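Side-chain contacts in long form salivary protein D7L (Phlebotomus duboscqi, PDB 6MT7), which binds and sequesters cysteinyl leukotrienes and a thromboxane A2 analogue, countering platelet aggregation while the female sand fly takes its blood meal: residues A[132-135]-A[139-142]; A[211-214]-A[220-223]. All blocks are in the same frame, centred on the assembly; numbering follows the deposited sequence.

Interaction 1 (A[132-135]-A[139-142])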
loop_
_atom_site.group_PDB
_atom_site.type_symbol
_atom_site.label_atom_id
_atom_site.label_comp_id
_atom_site.label_asym_id
_atom_site.label_seq_id
_atom_site.Cartn_x
_atom_site.Cartn_y
_atom_site.Cartn_z
ATOM N N ASN A 132 13.695 9.546 8.455
ATOM C CA ASN A 132 12.642 10.508 8.120
ATOM C C ASN A 132 11.334 9.842 7.671
ATOM O O ASN A 132 10.423 10.542 7.215
ATOM C CB ASN A 132 13.115 11.478 7.038
ATOM C CG ASN A 132 14.365 12.243 7.444
ATOM O OD1 ASN A 132 14.486 12.698 8.586
ATOM N ND2 ASN A 132 15.296 12.396 6.507
ATOM N N THR A 133 11.239 8.521 7.780
ATOM C CA THR A 133 10.004 7.774 7.555
ATOM C C THR A 133 9.490 7.261 8.893
ATOM O O THR A 133 10.282 6.844 9.748
ATOM C CB THR A 133 10.251 6.593 6.598
ATOM O OG1 THR A 133 10.643 7.090 5.317
ATOM C CG2 THR A 133 9.005 5.732 6.434
ATOM N N LYS A 134 8.167 7.291 9.069
ATOM C CA LYS A 134 7.523 6.852 10.301
ATOM C C LYS A 134 8.040 5.475 10.728
ATOM O O LYS A 134 7.890 4.499 9.973
ATOM C CB LYS A 134 6.004 6.795 10.132
ATOM C CG LYS A 134 5.282 6.370 11.401
ATOM C CD LYS A 134 3.864 5.894 11.124
ATOM C CE LYS A 134 3.851 4.437 10.686
ATOM N NZ LYS A 134 4.202 3.531 11.833
ATOM N N PRO A 135 8.639 5.357 11.907
ATOM C CA PRO A 135 9.149 4.051 12.337
ATOM C C PRO A 135 8.020 3.100 12.686
ATOM O O PRO A 135 6.912 3.507 13.055
ATOM C CB PRO A 135 9.997 4.382 13.573
ATOM C CG PRO A 135 9.470 5.674 14.069
ATOM C CD PRO A 135 8.932 6.427 12.880
ATOM N N LYS A 139 2.916 5.871 16.161
ATOM C CA LYS A 139 1.664 6.288 15.541
ATOM C C LYS A 139 1.899 7.405 14.531
ATOM O O LYS A 139 2.798 8.236 14.679
ATOM C CB LYS A 139 0.667 6.763 16.599
ATOM C CG LYS A 139 0.158 5.658 17.500
ATOM C CD LYS A 139 -1.210 5.992 18.086
ATOM C CE LYS A 139 -1.181 7.283 18.874
ATOM N NZ LYS A 139 -2.471 7.506 19.593
ATOM N N ILE A 140 1.054 7.421 13.495
ATOM C CA ILE A 140 1.097 8.490 12.502
ATOM C C ILE A 140 0.984 9.854 13.174
ATOM O O ILE A 140 1.748 10.776 12.870
ATOM C CB ILE A 140 -0.016 8.282 11.458
ATOM C CG1 ILE A 140 0.364 7.116 10.540
ATOM C CG2 ILE A 140 -0.250 9.565 10.670
ATOM C CD1 ILE A 140 -0.765 6.598 9.682
ATOM N N SER A 141 0.037 10.002 14.105
ATOM C CA SER A 141 -0.140 11.310 14.737
ATOM C C SER A 141 1.132 11.740 15.455
ATOM O O SER A 141 1.567 12.890 15.329
ATOM C CB SER A 141 -1.313 11.301 15.724
ATOM O OG SER A 141 -1.232 10.240 16.660
ATOM N N ASP A 142 1.758 10.823 16.193
ATOM C CA ASP A 142 2.951 11.187 16.952
ATOM C C ASP A 142 4.119 11.513 16.030
ATOM O O ASP A 142 4.883 12.451 16.298
ATOM C CB ASP A 142 3.302 10.062 17.927
ATOM C CG ASP A 142 2.282 9.933 19.042
ATOM O OD1 ASP A 142 1.803 10.984 19.523
ATOM O OD2 ASP A 142 1.945 8.793 19.435
#

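Interaction 2 (A[211-214]-A[220-223])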
loop_
_atom_site.group_PDB
_atom_site.type_symbol
_atom_site.label_atom_id
_atom_site.label_comp_id
_atom_site.label_asym_id
_atom_site.label_seq_id
_atom_site.Cartn_x
_atom_site.Cartn_y
_atom_site.Cartn_z
ATOM N N ASN A 211 -9.730 16.581 5.531
ATOM C CA ASN A 211 -10.930 17.208 6.072
ATOM C C ASN A 211 -12.192 16.592 5.491
ATOM O O ASN A 211 -13.212 16.500 6.186
ATOM C CB ASN A 211 -10.898 18.710 5.804
ATOM C CG ASN A 211 -9.799 19.410 6.578
ATOM O OD1 ASN A 211 -9.435 18.980 7.668
ATOM N ND2 ASN A 211 -9.261 20.481 6.016
ATOM N N CYS A 212 -12.138 16.158 4.230
ATOM C CA CYS A 212 -13.312 15.564 3.597
ATOM C C CYS A 212 -13.629 14.197 4.187
ATOM O O CYS A 212 -14.797 13.890 4.461
ATOM C CB CYS A 212 -13.102 15.458 2.085
ATOM S SG CYS A 212 -14.489 14.716 1.190
ATOM N N VAL A 213 -12.606 13.363 4.392
ATOM C CA VAL A 213 -12.838 12.054 4.997
ATOM C C VAL A 213 -13.367 12.226 6.416
ATOM O O VAL A 213 -14.318 11.554 6.828
ATOM C CB VAL A 213 -11.549 11.206 4.964
ATOM C CG1 VAL A 213 -11.701 9.956 5.834
ATOM C CG2 VAL A 213 -11.196 10.802 3.525
ATOM N N GLU A 214 -12.770 13.147 7.176
ATOM C CA GLU A 214 -13.200 13.352 8.555
ATOM C C GLU A 214 -14.636 13.848 8.623
ATOM O O GLU A 214 -15.374 13.492 9.549
ATOM C CB GLU A 214 -12.265 14.338 9.248
ATOM C CG GLU A 214 -12.483 14.433 10.747
ATOM C CD GLU A 214 -11.408 15.252 11.434
ATOM O OE1 GLU A 214 -11.074 16.347 10.927
ATOM O OE2 GLU A 214 -10.892 14.794 12.473
ATOM N N ALA A 220 -13.028 7.618 11.382
ATOM C CA ALA A 220 -12.306 6.797 10.410
ATOM C C ALA A 220 -10.807 7.027 10.507
ATOM O O ALA A 220 -10.026 6.073 10.585
ATOM C CB ALA A 220 -12.806 7.094 8.991
ATOM N N LEU A 221 -10.386 8.290 10.522
ATOM C CA LEU A 221 -8.956 8.561 10.578
ATOM C C LEU A 221 -8.396 8.269 11.963
ATOM O O LEU A 221 -7.224 7.902 12.083
ATOM C CB LEU A 221 -8.672 10.004 10.166
ATOM C CG LEU A 221 -9.028 10.368 8.715
ATOM C CD1 LEU A 221 -8.602 11.800 8.418
ATOM C CD2 LEU A 221 -8.395 9.391 7.725
ATOM N N LYS A 222 -9.212 8.405 13.014
ATOM C CA LYS A 222 -8.762 7.981 14.336
ATOM C C LYS A 222 -8.449 6.490 14.351
ATOM O O LYS A 222 -7.465 6.062 14.964
ATOM C CB LYS A 222 -9.814 8.316 15.397
ATOM C CG LYS A 222 -10.065 9.799 15.584
ATOM C CD LYS A 222 -10.667 10.072 16.965
ATOM C CE LYS A 222 -10.811 11.562 17.243
ATOM N NZ LYS A 222 -12.230 12.000 17.096
ATOM N N ILE A 223 -9.278 5.685 13.682
ATOM C CA ILE A 223 -9.049 4.245 13.630
ATOM C C ILE A 223 -7.758 3.930 12.880
ATOM O O ILE A 223 -6.960 3.093 13.321
ATOM C CB ILE A 223 -10.268 3.539 13.008
ATOM C CG1 ILE A 223 -11.486 3.668 13.931
ATOM C CG2 ILE A 223 -9.958 2.068 12.729
ATOM C CD1 ILE A 223 -12.762 3.157 13.323
#

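Interaction 1 (A[132-135]-A[139-142])
The ammonium nitrogen of Lys-134, whose chain lies against the start of the helix at Ile-140, is gripped by three main-chain carbonyls. One belongs to the next residue: NZ of Lys-134 reaches O of Pro-135 at 3.0 Å. It stands above the carbonyl plane there, 42° out of it. The other two come from outside the segments, O of Thr-138 and O of Ser-228, and the side chain also makes a cation-pi contact with Tyr-231. Three carbonyl oxygens and the aromatic ring of Tyr-231 would together be expected to favour the charged form of this buried lysine.

The shape of the chain makes this possible. CG is anti to the backbone N (chi1 -179°), and this extended first half carries CD to the start of the helix. Two bends farther out, at chi3 and chi4, then swing only CE and NZ aside, toward O of Pro-135. CD of Lys-134 lies 3.8 Å from CG1 of Ile-140 and 4.0 Å from N of Ile-140, and the two side chains cross at about a right angle. The same methylene, CD of Lys-134, is 4.2 Å from C of Lys-139, the N-cap residue. It is a small methylene contact, partly on the Ile-140 side chain and partly on the backbone at the helix start, 101 Å² in all, while the amide N of Ile-140 is taken by OG of Ser-228.

In the fold, 132-135 belongs to the loop leaving helix 120-128, and it packs on the first turn of helix 140-144, where Phe-143 also touches Lys-134. Helix 159-164 covers Ile-140 through Ser-161 and Tyr-164, and Ser-228 and Tyr-231, near the C-terminus, meet the contact as well.

Interaction 2 (A[211-214]-A[220-223])
With chi1 of 169°, Val-213 sets CG1 anti to its backbone N, and that branch is the one that meets the other helix. From the facing side, Leu-221 has CG beside its own backbone N (chi1 -64°), and chi2 of -176° sends CD1 anti to CA and leaves CD2 as the branch turned to the valine. The result is a crossing at about a right angle: CG1 of Val-213 sits 3.9 Å from CD2 of Leu-221 and 4.0 Å from CG of the same leucine, touching the fork of the side chain as well as one methyl. Ala-220 adds a looser second contact, its CB 4.4 Å from CG1 of Val-213, so one valine methyl serves both residues.

Two consecutive helices meet here, joined by a short turn: helix 203-216 ends, and helix 220-227 turns off steeply from it. Val-213 on the first packs against Ala-220 and Leu-221 in the opening turn of the second. The disulfide between Cys-212 and Cys-193 ties the first of these helices to helix 187-196, one residue before the valine.

Toward the solvent side, Glu-214 and Lys-222 bear opposite charges, but OE2 of Glu-214 and NZ of Lys-222 stay 5.6 Å apart, too far for a salt bridge. Leu-183 touches Ala-220, and Tyr-165 touches Leu-221.

Interaction 1 and interaction 2 follow one another along the chain, with centres about 17 Å apart and nearest atoms about 7 Å apart, so they do not touch. Helix 220-227 leads from one to the other: it carries 220-223 at its start, and just past its end Ser-228 bonds to residues of interaction 1. Tyr-165 is a second bridge, touching both Ile-140 and Leu-221. Toward ligands they differ. The side chain of Lys-134 lies about 6 Å from that of Lys-136, inferred by similarity to bind leukotriene C4 and thromboxane A2, and about 12 Å from the bound Triton fragment, whereas 211-214 with 220-223 lies away from the annotated sites.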